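Long-range contact in 2-oxoglutarate-dependent dioxygenase tropC (Talaromyces stipitatus, PDB 6XJJ), which uses iron and 2-oxoglutarate to oxidise the dearomatised hydroxycyclohexadione made by its partner monooxygenase, expanding its ring to a tropolone: residues Met185-Leu196 against Phe246-Gln254. Residues are numbered along the deposited sequence; the frame is centred on the assembly and turned at random.
Sequences MLDLVSTIVRIL and FGCVSILLQ
Two side chains, Ile-251 and Val-249, carry the strand's whole share of this buried contact, and six from the helix close round them without a single hydrogen bond between the segments. Ile-251 takes four partners. Its delta methyl CD1 runs up to the helix, 3.6 Å from CB of Val-189, with Leu-188 leaning obliquely over it. Ile-192 meets the same methyl tip to tip, its CD1 3.7 Å from CD1 of Ile-251. From the N-terminal side comes Met-185, whose bends at chi2 (-44°) and chi3 (-51°) turn CE back toward the strand, where it meets CG2 of Ile-251 tip to tip.

Two residues earlier on the strand, Val-249 parts its two methyls among different turns of the helix. CG1 of Val-249, anti to the backbone N, lies 3.8 Å from CG2 of Val-189 and also touches Ile-192. CG2 of Val-249 instead meets CD1 of Leu-196 at 3.9 Å, the two side chains sliding past each other; Val-193 reaches it more distantly. Ser-250, between Val-249 and Ile-251, points away from the helix and hydrogen-bonds Asp-245, one of the three protein residues that bind the iron. The strand thus gives one face to the helix and the other to the metal side.

Val-189 and Val-193 also touch Leu-318 on the adjoining strand 311-318; opposite Leu-318, Cys-248 and Val-249 form a classic beta bulge. The axes pass 9.6 Å apart, a long helix laid across the outer face of the major sheet, as in the double-stranded beta-helix (jelly-roll) core of iron- and 2-oxoglutarate-dependent dioxygenases.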
loop_
_atom_site.group_PDB
_atom_site.type_symbol
_atom_site.label_atom_id
_atom_site.label_comp_id
_atom_site.label_asym_id
_atom_site.label_seq_id
_atom_site.Cartn_x
_atom_site.Cartn_y
_atom_site.Cartn_z
ATOM N N MET A 185 -9.428 -4.760 0.189
ATOM C CA MET A 185 -8.192 -4.360 0.853
ATOM C C MET A 185 -8.417 -4.089 2.336
ATOM O O MET A 185 -7.663 -4.587 3.181
ATOM C CB MET A 185 -7.586 -3.121 0.202
ATOM C CG MET A 185 -7.086 -3.248 -1.235
ATOM S SD MET A 185 -6.134 -4.748 -1.527
ATOM C CE MET A 185 -4.966 -4.655 -0.212
ATOM N N LEU A 186 -9.434 -3.292 2.680
ATOM C CA LEU A 186 -9.737 -3.068 4.092
ATOM C C LEU A 186 -9.877 -4.384 4.846
ATOM O O LEU A 186 -9.405 -4.512 5.983
ATOM C CB LEU A 186 -11.008 -2.233 4.249
ATOM C CG LEU A 186 -11.499 -2.104 5.698
ATOM C CD1 LEU A 186 -10.427 -1.528 6.592
ATOM C CD2 LEU A 186 -12.744 -1.242 5.773
ATOM N N ASP A 187 -10.522 -5.378 4.235
ATOM C CA ASP A 187 -10.688 -6.651 4.923
ATOM C C ASP A 187 -9.348 -7.344 5.123
ATOM O O ASP A 187 -9.073 -7.886 6.201
ATOM C CB ASP A 187 -11.623 -7.564 4.143
ATOM C CG ASP A 187 -11.842 -8.876 4.848
ATOM O OD1 ASP A 187 -12.494 -8.875 5.913
ATOM O OD2 ASP A 187 -11.319 -9.898 4.363
ATOM N N LEU A 188 -8.515 -7.358 4.085
ATOM C CA LEU A 188 -7.211 -8.000 4.191
ATOM C C LEU A 188 -6.322 -7.299 5.212
ATOM O O LEU A 188 -5.605 -7.963 5.970
ATOM C CB LEU A 188 -6.540 -8.035 2.819
ATOM C CG LEU A 188 -5.098 -8.544 2.757
ATOM C CD1 LEU A 188 -4.986 -9.951 3.296
ATOM C CD2 LEU A 188 -4.606 -8.500 1.322
ATOM N N VAL A 189 -6.354 -5.963 5.260
ATOM C CA VAL A 189 -5.441 -5.269 6.158
ATOM C C VAL A 189 -5.886 -5.469 7.597
ATOM O O VAL A 189 -5.063 -5.440 8.519
ATOM C CB VAL A 189 -5.333 -3.772 5.802
ATOM C CG1 VAL A 189 -6.549 -3.002 6.265
ATOM C CG2 VAL A 189 -4.068 -3.187 6.376
ATOM N N SER A 190 -7.188 -5.676 7.818
ATOM C CA SER A 190 -7.670 -5.989 9.158
ATOM C C SER A 190 -7.170 -7.356 9.606
ATOM O O SER A 190 -6.818 -7.546 10.778
ATOM C CB SER A 190 -9.193 -5.944 9.190
ATOM O OG SER A 190 -9.669 -4.650 8.871
ATOM N N THR A 191 -7.136 -8.319 8.683
ATOM C CA THR A 191 -6.528 -9.613 8.970
ATOM C C THR A 191 -5.049 -9.453 9.312
ATOM O O THR A 191 -4.564 -9.991 10.315
ATOM C CB THR A 191 -6.701 -10.543 7.764
ATOM O OG1 THR A 191 -8.093 -10.692 7.466
ATOM C CG2 THR A 191 -6.088 -11.912 8.036
ATOM N N ILE A 192 -4.318 -8.706 8.479
ATOM C CA ILE A 192 -2.892 -8.491 8.707
ATOM C C ILE A 192 -2.655 -7.875 10.078
ATOM O O ILE A 192 -1.744 -8.284 10.807
ATOM C CB ILE A 192 -2.310 -7.618 7.577
ATOM C CG1 ILE A 192 -2.359 -8.386 6.253
ATOM C CG2 ILE A 192 -0.867 -7.213 7.879
ATOM C CD1 ILE A 192 -2.114 -7.546 5.020
ATOM N N VAL A 193 -3.465 -6.885 10.452
ATOM C CA VAL A 193 -3.287 -6.228 11.744
ATOM C C VAL A 193 -3.418 -7.223 12.888
ATOM O O VAL A 193 -2.624 -7.199 13.837
ATOM C CB VAL A 193 -4.279 -5.064 11.887
ATOM C CG1 VAL A 193 -4.319 -4.573 13.321
ATOM C CG2 VAL A 193 -3.862 -3.924 10.961
ATOM N N ARG A 194 -4.421 -8.103 12.832
ATOM C CA ARG A 194 -4.636 -9.020 13.945
ATOM C C ARG A 194 -3.524 -10.052 14.039
ATOM O O ARG A 194 -3.211 -10.523 15.139
ATOM C CB ARG A 194 -5.985 -9.719 13.800
ATOM C CG ARG A 194 -7.158 -8.769 13.750
ATOM C CD ARG A 194 -8.490 -9.493 13.730
ATOM N NE ARG A 194 -9.564 -8.571 13.376
ATOM C CZ ARG A 194 -10.062 -8.423 12.149
ATOM N NH1 ARG A 194 -9.647 -9.192 11.147
ATOM N NH2 ARG A 194 -11.020 -7.533 11.932
ATOM N N ILE A 195 -2.937 -10.434 12.903
ATOM C CA ILE A 195 -1.781 -11.324 12.922
ATOM C C ILE A 195 -0.587 -10.621 13.562
ATOM O O ILE A 195 0.126 -11.201 14.391
ATOM C CB ILE A 195 -1.461 -11.812 11.496
ATOM C CG1 ILE A 195 -2.603 -12.682 10.963
ATOM C CG2 ILE A 195 -0.159 -12.598 11.480
ATOM C CD1 ILE A 195 -2.493 -13.013 9.475
ATOM N N LEU A 196 -0.356 -9.357 13.189
ATOM C CA LEU A 196 0.694 -8.563 13.824
ATOM C C LEU A 196 0.456 -8.441 15.326
ATOM O O LEU A 196 1.376 -8.634 16.131
ATOM C CB LEU A 196 0.762 -7.179 13.170
ATOM C CG LEU A 196 1.243 -7.158 11.713
ATOM C CD1 LEU A 196 1.025 -5.802 11.058
ATOM C CD2 LEU A 196 2.715 -7.534 11.628
ATOM N N PHE A 246 4.891 6.242 5.819
ATOM C CA PHE A 246 4.717 6.840 7.139
ATOM C C PHE A 246 3.711 6.071 7.994
ATOM O O PHE A 246 3.809 6.095 9.225
ATOM C CB PHE A 246 4.268 8.299 7.013
ATOM C CG PHE A 246 4.338 9.078 8.312
ATOM C CD1 PHE A 246 5.531 9.665 8.705
ATOM C CD2 PHE A 246 3.228 9.218 9.140
ATOM C CE1 PHE A 246 5.622 10.381 9.888
ATOM C CE2 PHE A 246 3.317 9.937 10.332
ATOM C CZ PHE A 246 4.517 10.516 10.700
ATOM N N GLY A 247 2.751 5.383 7.370
ATOM C CA GLY A 247 1.641 4.786 8.093
ATOM C C GLY A 247 1.956 3.535 8.888
ATOM O O GLY A 247 3.026 3.405 9.490
ATOM N N CYS A 248 1.001 2.603 8.905
ATOM C CA CYS A 248 1.132 1.355 9.644
ATOM C C CYS A 248 1.404 0.170 8.726
ATOM O O CYS A 248 2.452 -0.475 8.845
ATOM C CB CYS A 248 -0.143 1.114 10.466
ATOM S SG CYS A 248 -0.499 2.376 11.727
ATOM N N VAL A 249 0.485 -0.133 7.810
ATOM C CA VAL A 249 0.599 -1.279 6.916
ATOM C C VAL A 249 0.327 -0.798 5.498
ATOM O O VAL A 249 -0.541 0.053 5.280
ATOM C CB VAL A 249 -0.377 -2.410 7.314
ATOM C CG1 VAL A 249 -0.271 -3.593 6.342
ATOM C CG2 VAL A 249 -0.117 -2.854 8.756
ATOM N N SER A 250 1.096 -1.314 4.537
ATOM C CA SER A 250 0.860 -1.042 3.126
ATOM C C SER A 250 0.730 -2.369 2.395
ATOM O O SER A 250 1.442 -3.330 2.708
ATOM C CB SER A 250 1.984 -0.205 2.503
ATOM O OG SER A 250 2.126 1.047 3.159
ATOM N N ILE A 251 -0.179 -2.417 1.425
ATOM C CA ILE A 251 -0.459 -3.631 0.664
ATOM C C ILE A 251 -0.398 -3.263 -0.810
ATOM O O ILE A 251 -1.197 -2.441 -1.280
ATOM C CB ILE A 251 -1.833 -4.237 0.993
ATOM C CG1 ILE A 251 -2.009 -4.405 2.501
ATOM C CG2 ILE A 251 -1.944 -5.594 0.306
ATOM C CD1 ILE A 251 -3.407 -4.803 2.918
ATOM N N LEU A 252 0.518 -3.885 -1.543
ATOM C CA LEU A 252 0.809 -3.512 -2.917
ATOM C C LEU A 252 0.442 -4.662 -3.841
ATOM O O LEU A 252 0.695 -5.828 -3.523
ATOM C CB LEU A 252 2.299 -3.174 -3.084
ATOM C CG LEU A 252 2.852 -2.738 -4.443
ATOM C CD1 LEU A 252 2.427 -1.312 -4.776
ATOM C CD2 LEU A 252 4.370 -2.896 -4.468
ATOM N N LEU A 253 -0.147 -4.328 -4.984
ATOM C CA LEU A 253 -0.428 -5.290 -6.042
ATOM C C LEU A 253 0.437 -4.946 -7.244
ATOM O O LEU A 253 0.239 -3.897 -7.868
ATOM C CB LEU A 253 -1.908 -5.266 -6.424
ATOM C CG LEU A 253 -2.329 -6.129 -7.620
ATOM C CD1 LEU A 253 -2.090 -7.607 -7.349
ATOM C CD2 LEU A 253 -3.784 -5.874 -7.981
ATOM N N GLN A 254 1.382 -5.820 -7.576
ATOM C CA GLN A 254 2.226 -5.580 -8.732
ATOM C C GLN A 254 1.627 -6.286 -9.941
ATOM O O GLN A 254 0.668 -7.054 -9.834
ATOM C CB GLN A 254 3.648 -6.073 -8.497
ATOM C CG GLN A 254 4.234 -5.732 -7.178
ATOM C CD GLN A 254 5.683 -6.070 -7.160
ATOM O OE1 GLN A 254 6.266 -6.314 -8.210
ATOM N NE2 GLN A 254 6.205 -6.345 -5.981
#